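Local coordinates for protein homocitrate synthase (Sulfolobus acidocaldarius, PDB 6KTQ) that catalyses the aldol-type condensation of 2-oxoglutarate with acetyl-CoA to homocitrate, the first step of lysine biosynthesis by the alpha-aminoadipate pathway, at residues A[36-41]-A[70-75]; A[101-106]-A[121-126]. One frame throughout, in Å; residues are numbered along the deposited sequence.

Contact 1 (A[36-41]-A[70-75]); sequences LDSTLR and MIEAGH. With AKG (2-oxoglutaric acid), chain D.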
# COMPACT_ATOMS: atom_id res chain seq x y z
N LEU A 36 -14.44 -1.51 17.19
CA LEU A 36 -14.59 -1.65 18.65
C LEU A 36 -15.36 -0.42 19.09
O LEU A 36 -14.93 0.71 18.84
CB LEU A 36 -13.27 -1.71 19.39
CG LEU A 36 -13.28 -1.63 20.93
CD1 LEU A 36 -12.04 -2.33 21.46
CD2 LEU A 36 -13.34 -0.22 21.52
N ASP A 37 -16.51 -0.62 19.71
CA ASP A 37 -17.26 0.50 20.21
C ASP A 37 -17.04 0.64 21.71
O ASP A 37 -17.13 -0.35 22.45
CB ASP A 37 -18.73 0.45 19.85
CG ASP A 37 -19.43 1.80 20.14
OD1 ASP A 37 -19.40 2.73 19.28
OD2 ASP A 37 -19.96 1.93 21.26
N SER A 38 -16.71 1.87 22.11
CA SER A 38 -16.36 2.20 23.49
C SER A 38 -17.37 3.21 24.12
O SER A 38 -17.04 3.91 25.07
CB SER A 38 -14.95 2.78 23.52
OG SER A 38 -14.39 2.77 24.84
N THR A 39 -18.58 3.25 23.60
CA THR A 39 -19.65 4.08 24.18
C THR A 39 -19.75 3.81 25.69
O THR A 39 -19.90 4.73 26.47
CB THR A 39 -20.99 3.81 23.47
OG1 THR A 39 -20.87 4.13 22.08
CG2 THR A 39 -22.11 4.67 24.03
N LEU A 40 -19.57 2.55 26.07
CA LEU A 40 -19.72 2.13 27.46
C LEU A 40 -18.47 2.28 28.30
O LEU A 40 -18.52 2.08 29.50
CB LEU A 40 -20.17 0.67 27.49
CG LEU A 40 -21.64 0.31 27.42
CD1 LEU A 40 -22.61 1.42 27.07
CD2 LEU A 40 -21.91 -0.96 26.62
N ARG A 41 -17.35 2.66 27.70
CA ARG A 41 -16.16 2.95 28.46
C ARG A 41 -15.77 4.42 28.20
O ARG A 41 -16.10 5.31 29.01
CB ARG A 41 -15.05 1.95 28.12
CG ARG A 41 -13.91 1.88 29.12
CD ARG A 41 -12.92 3.01 29.03
NE ARG A 41 -12.27 3.05 27.72
CZ ARG A 41 -11.55 4.08 27.26
NH1 ARG A 41 -11.00 3.99 26.06
NH2 ARG A 41 -11.36 5.19 27.98
N MET A 70 -16.15 -5.65 18.48
CA MET A 70 -15.77 -5.63 19.88
C MET A 70 -16.53 -4.56 20.65
O MET A 70 -16.70 -3.45 20.16
CB MET A 70 -14.26 -5.36 20.01
CG MET A 70 -13.34 -6.41 19.41
SD MET A 70 -11.64 -5.89 19.63
CE MET A 70 -10.80 -7.07 18.57
N ILE A 71 -16.98 -4.92 21.86
CA ILE A 71 -17.55 -3.97 22.79
C ILE A 71 -16.65 -3.82 24.01
O ILE A 71 -16.43 -4.78 24.75
CB ILE A 71 -18.93 -4.40 23.27
CG1 ILE A 71 -19.92 -4.46 22.10
CG2 ILE A 71 -19.42 -3.45 24.36
CD1 ILE A 71 -21.18 -5.24 22.43
N GLU A 72 -16.11 -2.62 24.21
CA GLU A 72 -15.44 -2.25 25.45
C GLU A 72 -16.54 -1.84 26.47
O GLU A 72 -17.14 -0.74 26.42
CB GLU A 72 -14.43 -1.14 25.17
CG GLU A 72 -13.17 -1.22 25.99
CD GLU A 72 -12.07 -0.32 25.48
OE1 GLU A 72 -12.13 0.91 25.72
OE2 GLU A 72 -11.15 -0.84 24.84
N ALA A 73 -16.81 -2.74 27.39
CA ALA A 73 -17.98 -2.65 28.27
C ALA A 73 -17.74 -1.82 29.54
O ALA A 73 -18.70 -1.52 30.29
CB ALA A 73 -18.41 -4.06 28.66
N GLY A 74 -16.48 -1.50 29.81
CA GLY A 74 -16.11 -0.64 30.92
C GLY A 74 -14.86 -1.09 31.62
O GLY A 74 -14.23 -2.10 31.26
N HIS A 75 -14.50 -0.31 32.64
CA HIS A 75 -13.35 -0.53 33.50
C HIS A 75 -13.90 -0.95 34.87
O HIS A 75 -14.35 -0.10 35.66
CB HIS A 75 -12.60 0.77 33.63
CG HIS A 75 -11.38 0.68 34.47
ND1 HIS A 75 -10.54 1.75 34.66
CD2 HIS A 75 -10.86 -0.34 35.20
CE1 HIS A 75 -9.55 1.39 35.46
NE2 HIS A 75 -9.73 0.13 35.81
C1 AKG D . -6.77 7.27 25.72
O1 AKG D . -7.14 8.20 24.98
O2 AKG D . -5.58 7.22 26.11
C2 AKG D . -7.76 6.26 26.14
O5 AKG D . -8.91 6.59 26.45
C3 AKG D . -7.36 4.78 26.14
C4 AKG D . -7.68 4.25 24.74
C5 AKG D . -7.55 2.75 24.52
O3 AKG D . -7.24 2.38 23.35
O4 AKG D . -7.72 1.94 25.49
O HOH W 1 -19.11 0.15 24.50
O HOH W 2 -11.52 2.46 23.98
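R41 and E72 run alongside each other, pointing the same way, and form a buried salt bridge beside the bound 2-oxoglutarate. R41 NE donates to E72 OE1 over 2.9 Å, with the oxygen in the guanidinium plane but met on its anti side, 27° out of the carboxylate plane; NH1 adds a weak bond to the same oxygen. Bends at chi2 and chi3 (-78° and -61°) swing the guanidinium round to the ligand, where R41 NH2 reaches the keto oxygen O5 of 2-oxoglutarate at 3.2 Å and NH1 adds a weak hydrogen bond to O5. Replacing R41 by an alanine is likely to cost the E72 carboxylate one of its two arginines and the keto oxygen of 2-oxoglutarate a donor. That second arginine is R165, paired with E72 OE2, so the glutamate bridges two arginines of the substrate pocket and probably fixes both. L36 brings CD1 and CD2 against E72 OE2 and sets its CB 3.8 Å from M70 CB. Only the first residues pair as parallel strands: D37 N donates to M70 O (2.9 Å), and E72 N to D37 O (3.0 Å). A type I turn from S38 to R41 then leaves the sheet, and a water accepts from L40 N and donates to D37 O and E72 O, bridging the turn to the strand. D37 OD2 takes the backbone N of T39 in an Asx turn. This is the first beta-alpha-beta unit of the TIM barrel: helix 53-66 packs on L40 and D37, while strands 249-252 and 101-106 flank the pair.

Contact 2 (A[101-106]-A[121-126]); sequences EIVAHS and ADRIAI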
# COMPACT_ATOMS: atom_id res chain seq x y z
N GLU A 101 -17.10 -9.47 20.87
CA GLU A 101 -16.06 -9.72 21.85
C GLU A 101 -16.15 -8.66 22.94
O GLU A 101 -16.18 -7.46 22.66
CB GLU A 101 -14.69 -9.67 21.18
CG GLU A 101 -13.50 -9.84 22.11
CD GLU A 101 -12.18 -9.86 21.38
OE1 GLU A 101 -12.16 -10.20 20.17
OE2 GLU A 101 -11.15 -9.55 22.01
N ILE A 102 -16.14 -9.10 24.18
CA ILE A 102 -16.24 -8.21 25.33
C ILE A 102 -14.88 -7.90 25.92
O ILE A 102 -14.14 -8.80 26.36
CB ILE A 102 -17.16 -8.79 26.43
CG1 ILE A 102 -18.49 -9.27 25.84
CG2 ILE A 102 -17.39 -7.76 27.53
CD1 ILE A 102 -19.29 -8.22 25.08
N VAL A 103 -14.56 -6.61 25.92
CA VAL A 103 -13.30 -6.11 26.42
C VAL A 103 -13.50 -5.35 27.74
O VAL A 103 -14.41 -4.52 27.85
CB VAL A 103 -12.65 -5.16 25.41
CG1 VAL A 103 -11.26 -4.76 25.89
CG2 VAL A 103 -12.63 -5.80 24.01
N ALA A 104 -12.66 -5.66 28.72
CA ALA A 104 -12.62 -4.96 30.00
C ALA A 104 -11.33 -4.17 30.09
O ALA A 104 -10.23 -4.66 29.75
CB ALA A 104 -12.72 -5.94 31.15
N HIS A 105 -11.46 -2.95 30.58
CA HIS A 105 -10.34 -2.05 30.71
C HIS A 105 -9.64 -2.33 32.04
O HIS A 105 -10.26 -2.83 33.00
CB HIS A 105 -10.88 -0.62 30.66
CG HIS A 105 -10.09 0.31 29.80
ND1 HIS A 105 -9.84 1.61 30.16
CD2 HIS A 105 -9.52 0.14 28.59
CE1 HIS A 105 -9.14 2.20 29.21
NE2 HIS A 105 -8.92 1.32 28.25
N SER A 106 -8.35 -1.98 32.11
CA SER A 106 -7.55 -2.23 33.30
C SER A 106 -6.33 -1.32 33.39
O SER A 106 -5.64 -1.08 32.40
CB SER A 106 -7.08 -3.68 33.27
OG SER A 106 -6.43 -4.08 34.45
N ALA A 121 -14.05 -11.66 31.18
CA ALA A 121 -14.04 -10.92 29.93
C ALA A 121 -13.29 -11.71 28.86
O ALA A 121 -12.36 -12.47 29.17
CB ALA A 121 -13.39 -9.58 30.11
N ASP A 122 -13.66 -11.50 27.60
CA ASP A 122 -12.96 -12.09 26.47
C ASP A 122 -11.57 -11.52 26.33
O ASP A 122 -10.65 -12.23 25.93
CB ASP A 122 -13.73 -11.87 25.17
CG ASP A 122 -15.09 -12.52 25.19
OD1 ASP A 122 -15.18 -13.62 25.76
OD2 ASP A 122 -16.06 -11.95 24.61
N ARG A 123 -11.40 -10.25 26.68
CA ARG A 123 -10.14 -9.56 26.51
C ARG A 123 -9.98 -8.53 27.60
O ARG A 123 -10.97 -7.90 28.01
CB ARG A 123 -10.08 -8.86 25.14
CG ARG A 123 -8.85 -7.98 24.95
CD ARG A 123 -8.74 -7.40 23.54
NE ARG A 123 -8.66 -8.46 22.53
CZ ARG A 123 -7.55 -9.07 22.15
NH1 ARG A 123 -6.36 -8.72 22.61
NH2 ARG A 123 -7.64 -10.02 21.25
N ILE A 124 -8.73 -8.36 28.04
CA ILE A 124 -8.38 -7.36 29.05
C ILE A 124 -7.47 -6.35 28.37
O ILE A 124 -6.47 -6.72 27.78
CB ILE A 124 -7.69 -8.01 30.29
CG1 ILE A 124 -8.72 -8.85 31.09
CG2 ILE A 124 -7.07 -6.95 31.19
CD1 ILE A 124 -8.14 -9.65 32.26
N ALA A 125 -7.84 -5.07 28.43
CA ALA A 125 -7.06 -3.99 27.83
C ALA A 125 -6.35 -3.22 28.90
O ALA A 125 -6.97 -2.44 29.64
CB ALA A 125 -7.96 -3.05 27.03
N ILE A 126 -5.04 -3.43 29.00
CA ILE A 126 -4.23 -2.74 29.98
C ILE A 126 -3.67 -1.51 29.33
O ILE A 126 -3.06 -1.59 28.26
CB ILE A 126 -3.07 -3.60 30.51
CG1 ILE A 126 -3.61 -4.82 31.27
CG2 ILE A 126 -2.19 -2.76 31.41
CD1 ILE A 126 -2.55 -5.86 31.57
O HOH W 3 -9.50 -10.74 19.50
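E101 stretches its extended side chain across to R123, whose NE meets OE2 at 2.8 Å, almost in the guanidinium plane, in a salt bridge. A water closes the other end of the pair, donating to E101 OE1 and accepting from R123 NH2, while R123 NH1 goes on to D192. The CG of E101 also rests on D122 CB, 3.7 Å away. At I102 the backbone N is taken by a side chain: D122 OD2 accepts it at 2.9 Å in a nearly straight bond (176°), on the anti side of the carboxylate. With CG placed beside its own backbone N (chi1 -61°), D122 brings OD2 to I102 N, and K93 forms a salt bridge to the same oxygen. I102 O then receives R123 N, and parallel pairing begins. V103 lies side by side with R123, and its CG1 touches both R123 CG and A125 CB. The two strands, linked through helix 110-118, form a beta-alpha-beta unit of the TIM barrel; the axes of the short segments 101-106 and 123-126 come within 4.6 Å, their directions 29° apart. A104 lies on the other face, where its CB meets A121 CB at 3.8 Å; its N donates to R123 O, and its O accepts A125 N at 2.8 Å. H105 lays CD2 3.9 Å from A125 CB, its ring stacking on F127 and its NE2 bonded to O4 of 2-oxoglutarate. S106 ends the pairing with a weak bond from its N to A125 O, and its CB touches I124 CG2 at 3.9 Å.

Both contacts are parallel strand pairs of the same barrel, each closing a beta-alpha-beta unit, and they are joined edge to edge because strands 70-74 and 101-106 are neighbours: I71 N lies 2.8 Å from E101 O. Contact 1 is wholly buried and nearer the centre of the chain; contact 2 is largely buried, with E101 and D122 partly exposed. Each holds an arginine-glutamate salt bridge, but in contact 1 it faces the substrate, whereas in contact 2 it sits at the opposite, N-terminal end of the strands. Regular backbone pairing dominates 101-106 with 121-126, while 36-41 soon leaves its partner. Near the ligand the two meet, R41 packing against H105.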